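Local coordinates for BPT4 GENE 59 helicase assembly protein (Enterobacteria phage T4, PDB 1C1K) that loads the replicative helicase onto forked DNA covered by single-stranded-DNA-binding protein, serving phage replication, recombination and repair, at residues E70-N82 with I90-Y102. Residues are numbered along the deposited sequence; the frame is centred on the assembly and turned at random.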
loop_
_atom_site.group_PDB
_atom_site.type_symbol
_atom_site.label_atom_id
_atom_site.label_comp_id
_atom_site.label_asym_id
_atom_site.label_seq_id
_atom_site.Cartn_x
_atom_site.Cartn_y
_atom_site.Cartn_z
ATOM N N GLU A 70 3.475 15.481 4.799
ATOM C CA GLU A 70 2.972 14.761 5.964
ATOM C C GLU A 70 1.497 14.389 5.754
ATOM O O GLU A 70 1.067 13.278 6.084
ATOM C CB GLU A 70 3.132 15.624 7.218
ATOM C CG GLU A 70 4.589 15.980 7.528
ATOM C CD GLU A 70 4.743 16.958 8.686
ATOM O OE1 GLU A 70 4.104 18.036 8.669
ATOM O OE2 GLU A 70 5.518 16.652 9.618
ATOM N N LEU A 71 0.723 15.319 5.199
ATOM C CA LEU A 71 -0.693 15.072 4.945
ATOM C C LEU A 71 -0.836 13.901 3.972
ATOM O O LEU A 71 -1.655 13.011 4.178
ATOM C CB LEU A 71 -1.351 16.326 4.360
ATOM C CG LEU A 71 -1.477 17.515 5.324
ATOM C CD1 LEU A 71 -1.734 18.804 4.543
ATOM C CD2 LEU A 71 -2.604 17.251 6.316
ATOM N N ALA A 72 -0.032 13.902 2.914
ATOM C CA ALA A 72 -0.078 12.821 1.931
ATOM C C ALA A 72 0.197 11.473 2.599
ATOM O O ALA A 72 -0.508 10.491 2.351
ATOM C CB ALA A 72 0.947 13.072 0.833
ATOM N N LEU A 73 1.225 11.431 3.442
ATOM C CA LEU A 73 1.601 10.201 4.145
ATOM C C LEU A 73 0.505 9.736 5.097
ATOM O O LEU A 73 0.248 8.539 5.214
ATOM C CB LEU A 73 2.908 10.413 4.915
ATOM C CG LEU A 73 4.170 10.527 4.053
ATOM C CD1 LEU A 73 5.400 10.645 4.944
ATOM C CD2 LEU A 73 4.286 9.314 3.162
ATOM N N ILE A 74 -0.134 10.683 5.783
ATOM C CA ILE A 74 -1.216 10.351 6.703
ATOM C C ILE A 74 -2.319 9.639 5.910
ATOM O O ILE A 74 -2.800 8.579 6.305
ATOM C CB ILE A 74 -1.818 11.628 7.351
ATOM C CG1 ILE A 74 -0.890 12.155 8.447
ATOM C CG2 ILE A 74 -3.193 11.323 7.949
ATOM C CD1 ILE A 74 -1.175 13.610 8.839
ATOM N N PHE A 75 -2.717 10.220 4.782
ATOM C CA PHE A 75 -3.778 9.619 3.988
ATOM C C PHE A 75 -3.367 8.327 3.304
ATOM O O PHE A 75 -4.138 7.369 3.307
ATOM C CB PHE A 75 -4.311 10.630 2.972
ATOM C CG PHE A 75 -4.964 11.828 3.611
ATOM C CD1 PHE A 75 -4.756 13.104 3.101
ATOM C CD2 PHE A 75 -5.756 11.683 4.752
ATOM C CE1 PHE A 75 -5.323 14.222 3.717
ATOM C CE2 PHE A 75 -6.329 12.792 5.376
ATOM C CZ PHE A 75 -6.109 14.068 4.855
ATOM N N ILE A 76 -2.163 8.288 2.738
ATOM C CA ILE A 76 -1.692 7.084 2.060
ATOM C C ILE A 76 -1.566 5.915 3.038
ATOM O O ILE A 76 -2.126 4.844 2.805
ATOM C CB ILE A 76 -0.322 7.316 1.372
ATOM C CG1 ILE A 76 -0.482 8.295 0.208
ATOM C CG2 ILE A 76 0.231 5.994 0.836
ATOM C CD1 ILE A 76 0.837 8.870 -0.290
ATOM N N SER A 77 -0.839 6.118 4.132
ATOM C CA SER A 77 -0.661 5.050 5.114
ATOM C C SER A 77 -1.996 4.480 5.571
ATOM O O SER A 77 -2.172 3.260 5.617
ATOM C CB SER A 77 0.134 5.551 6.324
ATOM O OG SER A 77 -0.601 6.504 7.070
ATOM N N ASN A 78 -2.947 5.355 5.892
ATOM C CA ASN A 78 -4.262 4.913 6.348
ATOM C C ASN A 78 -5.079 4.203 5.278
ATOM O O ASN A 78 -5.633 3.130 5.518
ATOM C CB ASN A 78 -5.074 6.098 6.871
ATOM C CG ASN A 78 -4.787 6.399 8.322
ATOM O OD1 ASN A 78 -5.389 5.809 9.223
ATOM N ND2 ASN A 78 -3.860 7.320 8.563
ATOM N N LEU A 79 -5.166 4.796 4.094
ATOM C CA LEU A 79 -5.961 4.197 3.031
ATOM C C LEU A 79 -5.384 2.901 2.480
ATOM O O LEU A 79 -6.101 2.112 1.862
ATOM C CB LEU A 79 -6.176 5.212 1.908
ATOM C CG LEU A 79 -7.156 6.316 2.313
ATOM C CD1 LEU A 79 -7.014 7.500 1.378
ATOM C CD2 LEU A 79 -8.581 5.773 2.279
ATOM N N VAL A 80 -4.096 2.670 2.702
ATOM C CA VAL A 80 -3.485 1.438 2.216
ATOM C C VAL A 80 -3.559 0.322 3.252
ATOM O O VAL A 80 -4.122 -0.747 2.988
ATOM C CB VAL A 80 -1.992 1.628 1.853
ATOM C CG1 VAL A 80 -1.334 0.262 1.649
ATOM C CG2 VAL A 80 -1.856 2.461 0.605
ATOM N N ALA A 81 -3.007 0.587 4.434
ATOM C CA ALA A 81 -2.937 -0.402 5.506
ATOM C C ALA A 81 -3.966 -0.341 6.628
ATOM O O ALA A 81 -4.074 -1.289 7.403
ATOM C CB ALA A 81 -1.540 -0.387 6.105
ATOM N N ASN A 82 -4.709 0.756 6.742
ATOM C CA ASN A 82 -5.719 0.850 7.795
ATOM C C ASN A 82 -7.073 0.414 7.241
ATOM O O ASN A 82 -7.765 1.186 6.577
ATOM C CB ASN A 82 -5.805 2.280 8.345
ATOM C CG ASN A 82 -6.671 2.371 9.592
ATOM O OD1 ASN A 82 -7.337 1.405 9.969
ATOM N ND2 ASN A 82 -6.668 3.529 10.236
ATOM N N ILE A 90 -12.312 8.750 7.023
ATOM C CA ILE A 90 -10.986 9.023 7.552
ATOM C C ILE A 90 -11.019 9.736 8.897
ATOM O O ILE A 90 -10.120 9.560 9.718
ATOM C CB ILE A 90 -10.151 9.851 6.533
ATOM C CG1 ILE A 90 -8.687 9.902 6.973
ATOM C CG2 ILE A 90 -10.729 11.257 6.390
ATOM C CD1 ILE A 90 -7.989 8.569 6.895
ATOM N N SER A 91 -12.057 10.537 9.132
ATOM C CA SER A 91 -12.184 11.256 10.398
ATOM C C SER A 91 -12.631 10.339 11.546
ATOM O O SER A 91 -12.684 10.770 12.696
ATOM C CB SER A 91 -13.179 12.412 10.252
ATOM O OG SER A 91 -14.419 11.949 9.754
ATOM N N ASP A 92 -12.952 9.088 11.217
ATOM C CA ASP A 92 -13.404 8.089 12.194
ATOM C C ASP A 92 -12.398 6.946 12.325
ATOM O O ASP A 92 -12.603 6.028 13.116
ATOM C CB ASP A 92 -14.733 7.450 11.752
ATOM C CG ASP A 92 -15.879 8.447 11.650
ATOM O OD1 ASP A 92 -15.969 9.349 12.506
ATOM O OD2 ASP A 92 -16.699 8.312 10.711
ATOM N N ALA A 93 -11.318 6.993 11.550
ATOM C CA ALA A 93 -10.335 5.905 11.559
ATOM C C ALA A 93 -9.150 6.004 12.502
ATOM O O ALA A 93 -8.250 5.166 12.419
ATOM C CB ALA A 93 -9.817 5.670 10.134
ATOM N N ASP A 94 -9.137 6.995 13.394
ATOM C CA ASP A 94 -8.011 7.164 14.315
ATOM C C ASP A 94 -6.754 7.286 13.450
ATOM O O ASP A 94 -5.691 6.752 13.773
ATOM C CB ASP A 94 -7.899 5.944 15.235
ATOM C CG ASP A 94 -7.280 6.276 16.577
ATOM O OD1 ASP A 94 -6.957 5.328 17.327
ATOM O OD2 ASP A 94 -7.118 7.480 16.885
ATOM N N ALA A 95 -6.898 8.018 12.352
ATOM C CA ALA A 95 -5.841 8.208 11.366
ATOM C C ALA A 95 -4.477 8.705 11.832
ATOM O O ALA A 95 -3.449 8.220 11.364
ATOM C CB ALA A 95 -6.359 9.114 10.254
ATOM N N LEU A 96 -4.447 9.678 12.732
ATOM C CA LEU A 96 -3.164 10.206 13.176
ATOM C C LEU A 96 -2.378 9.177 13.973
ATOM O O LEU A 96 -1.163 9.042 13.809
ATOM C CB LEU A 96 -3.371 11.482 13.996
ATOM C CG LEU A 96 -3.213 12.816 13.250
ATOM C CD1 LEU A 96 -3.125 12.606 11.740
ATOM C CD2 LEU A 96 -4.386 13.720 13.602
ATOM N N VAL A 97 -3.075 8.445 14.835
ATOM C CA VAL A 97 -2.420 7.419 15.632
ATOM C C VAL A 97 -1.856 6.372 14.677
ATOM O O VAL A 97 -0.694 5.986 14.783
ATOM C CB VAL A 97 -3.419 6.742 16.592
ATOM C CG1 VAL A 97 -2.847 5.435 17.102
ATOM C CG2 VAL A 97 -3.727 7.665 17.752
ATOM N N PHE A 98 -2.683 5.933 13.731
ATOM C CA PHE A 98 -2.268 4.924 12.764
ATOM C C PHE A 98 -1.073 5.384 11.940
ATOM O O PHE A 98 -0.152 4.613 11.684
ATOM C CB PHE A 98 -3.429 4.565 11.832
ATOM C CG PHE A 98 -3.131 3.409 10.920
ATOM C CD1 PHE A 98 -3.490 2.115 11.280
ATOM C CD2 PHE A 98 -2.459 3.609 9.716
ATOM C CE1 PHE A 98 -3.182 1.036 10.462
ATOM C CE2 PHE A 98 -2.145 2.539 8.889
ATOM C CZ PHE A 98 -2.506 1.247 9.263
ATOM N N TYR A 99 -1.094 6.645 11.526
ATOM C CA TYR A 99 -0.022 7.219 10.725
ATOM C C TYR A 99 1.310 7.265 11.473
ATOM O O TYR A 99 2.360 6.927 10.913
ATOM C CB TYR A 99 -0.421 8.628 10.287
ATOM C CG TYR A 99 0.738 9.564 10.042
ATOM C CD1 TYR A 99 1.473 9.499 8.859
ATOM C CD2 TYR A 99 1.055 10.558 10.962
ATOM C CE1 TYR A 99 2.491 10.408 8.593
ATOM C CE2 TYR A 99 2.068 11.470 10.709
ATOM C CZ TYR A 99 2.780 11.394 9.518
ATOM O OH TYR A 99 3.753 12.329 9.248
ATOM N N ARG A 100 1.273 7.694 12.730
ATOM C CA ARG A 100 2.495 7.771 13.521
ATOM C C ARG A 100 3.135 6.385 13.609
ATOM O O ARG A 100 4.353 6.241 13.490
ATOM C CB ARG A 100 2.184 8.312 14.921
ATOM C CG ARG A 100 1.981 9.825 14.959
ATOM C CD ARG A 100 1.968 10.382 16.381
ATOM N NE ARG A 100 0.675 10.197 17.037
ATOM C CZ ARG A 100 -0.394 10.958 16.824
ATOM N NH1 ARG A 100 -0.337 11.970 15.966
ATOM N NH2 ARG A 100 -1.525 10.710 17.472
ATOM N N GLU A 101 2.307 5.362 13.798
ATOM C CA GLU A 101 2.808 3.999 13.889
ATOM C C GLU A 101 3.353 3.521 12.545
ATOM O O GLU A 101 4.352 2.804 12.493
ATOM C CB GLU A 101 1.695 3.058 14.359
ATOM C CG GLU A 101 2.082 2.181 15.539
ATOM C CD GLU A 101 2.750 0.882 15.117
ATOM O OE1 GLU A 101 3.800 0.532 15.703
ATOM O OE2 GLU A 101 2.223 0.209 14.202
ATOM N N TYR A 102 2.708 3.933 11.456
ATOM C CA TYR A 102 3.135 3.521 10.121
ATOM C C TYR A 102 4.397 4.197 9.576
ATOM O O TYR A 102 5.143 3.582 8.810
ATOM C CB TYR A 102 1.990 3.703 9.121
ATOM C CG TYR A 102 1.967 2.647 8.035
ATOM C CD1 TYR A 102 1.400 1.393 8.267
ATOM C CD2 TYR A 102 2.513 2.900 6.774
ATOM C CE1 TYR A 102 1.371 0.415 7.270
ATOM C CE2 TYR A 102 2.488 1.929 5.767
ATOM C CZ TYR A 102 1.912 0.687 6.022
ATOM O OH TYR A 102 1.848 -0.270 5.025
HETATM O O HOH W 1 4.340 14.153 10.987
#
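Y99 lies as a knob in the hole formed by E70, L73, I74 and S77, its ring laid flat on the side chain of I74. I74 CG1 stands 3.4 Å from the centroid of the Y99 ring, 10° off the normal, a CH-pi contact over the face, while L73 CB meets the ring edge near CE1. At the hydroxyl end a water in the ring plane joins Y99 OH to E70 OE2; the other carboxylate oxygen, OE1, bonds to the backbone N of K67. I74 CD1 continues onto L96 CD1, 3.6 Å away.

F98 reaches the C-terminal end of helix 68-81 because its CG turns away from its own backbone N. The ring stacks with the side-chain amide of N82, the planes 14° apart, and N82 CB sits over the ring centre at 3.5 Å from the F98 centroid. N78 and N82 supply the polar part of this interface. N78 ND2 gives one hydrogen to I74 O within its own helix. The other makes a nearly straight bond from N78 ND2 to A95 O, 3.0 Å long, in the first turn of helix 95-107. N82 ND2 likewise donates to N78 OD1, 2.8 Å away and in that carbonyl's plane, and to A93 O at 3.2 Å. Both amides are thereby fixed in rotation, N82 also through OD1, which caps helix 83-86 at the N of D84. A81 CB presses on Y102 CE1, and Y102 OH bonds to E159.

Helices 68-81 and 95-107 cross almost perpendicularly, 93° between their segments with axes 8.8 Å apart: a knob-into-hole crossing of two helices separated in sequence by the short helix 83-86 and a loop. The N78 side chain links them through A95 O, and N82 ties the helix end to A93 in the loop, in the N-terminal family region of this mainly alpha-helical, two-domain loader.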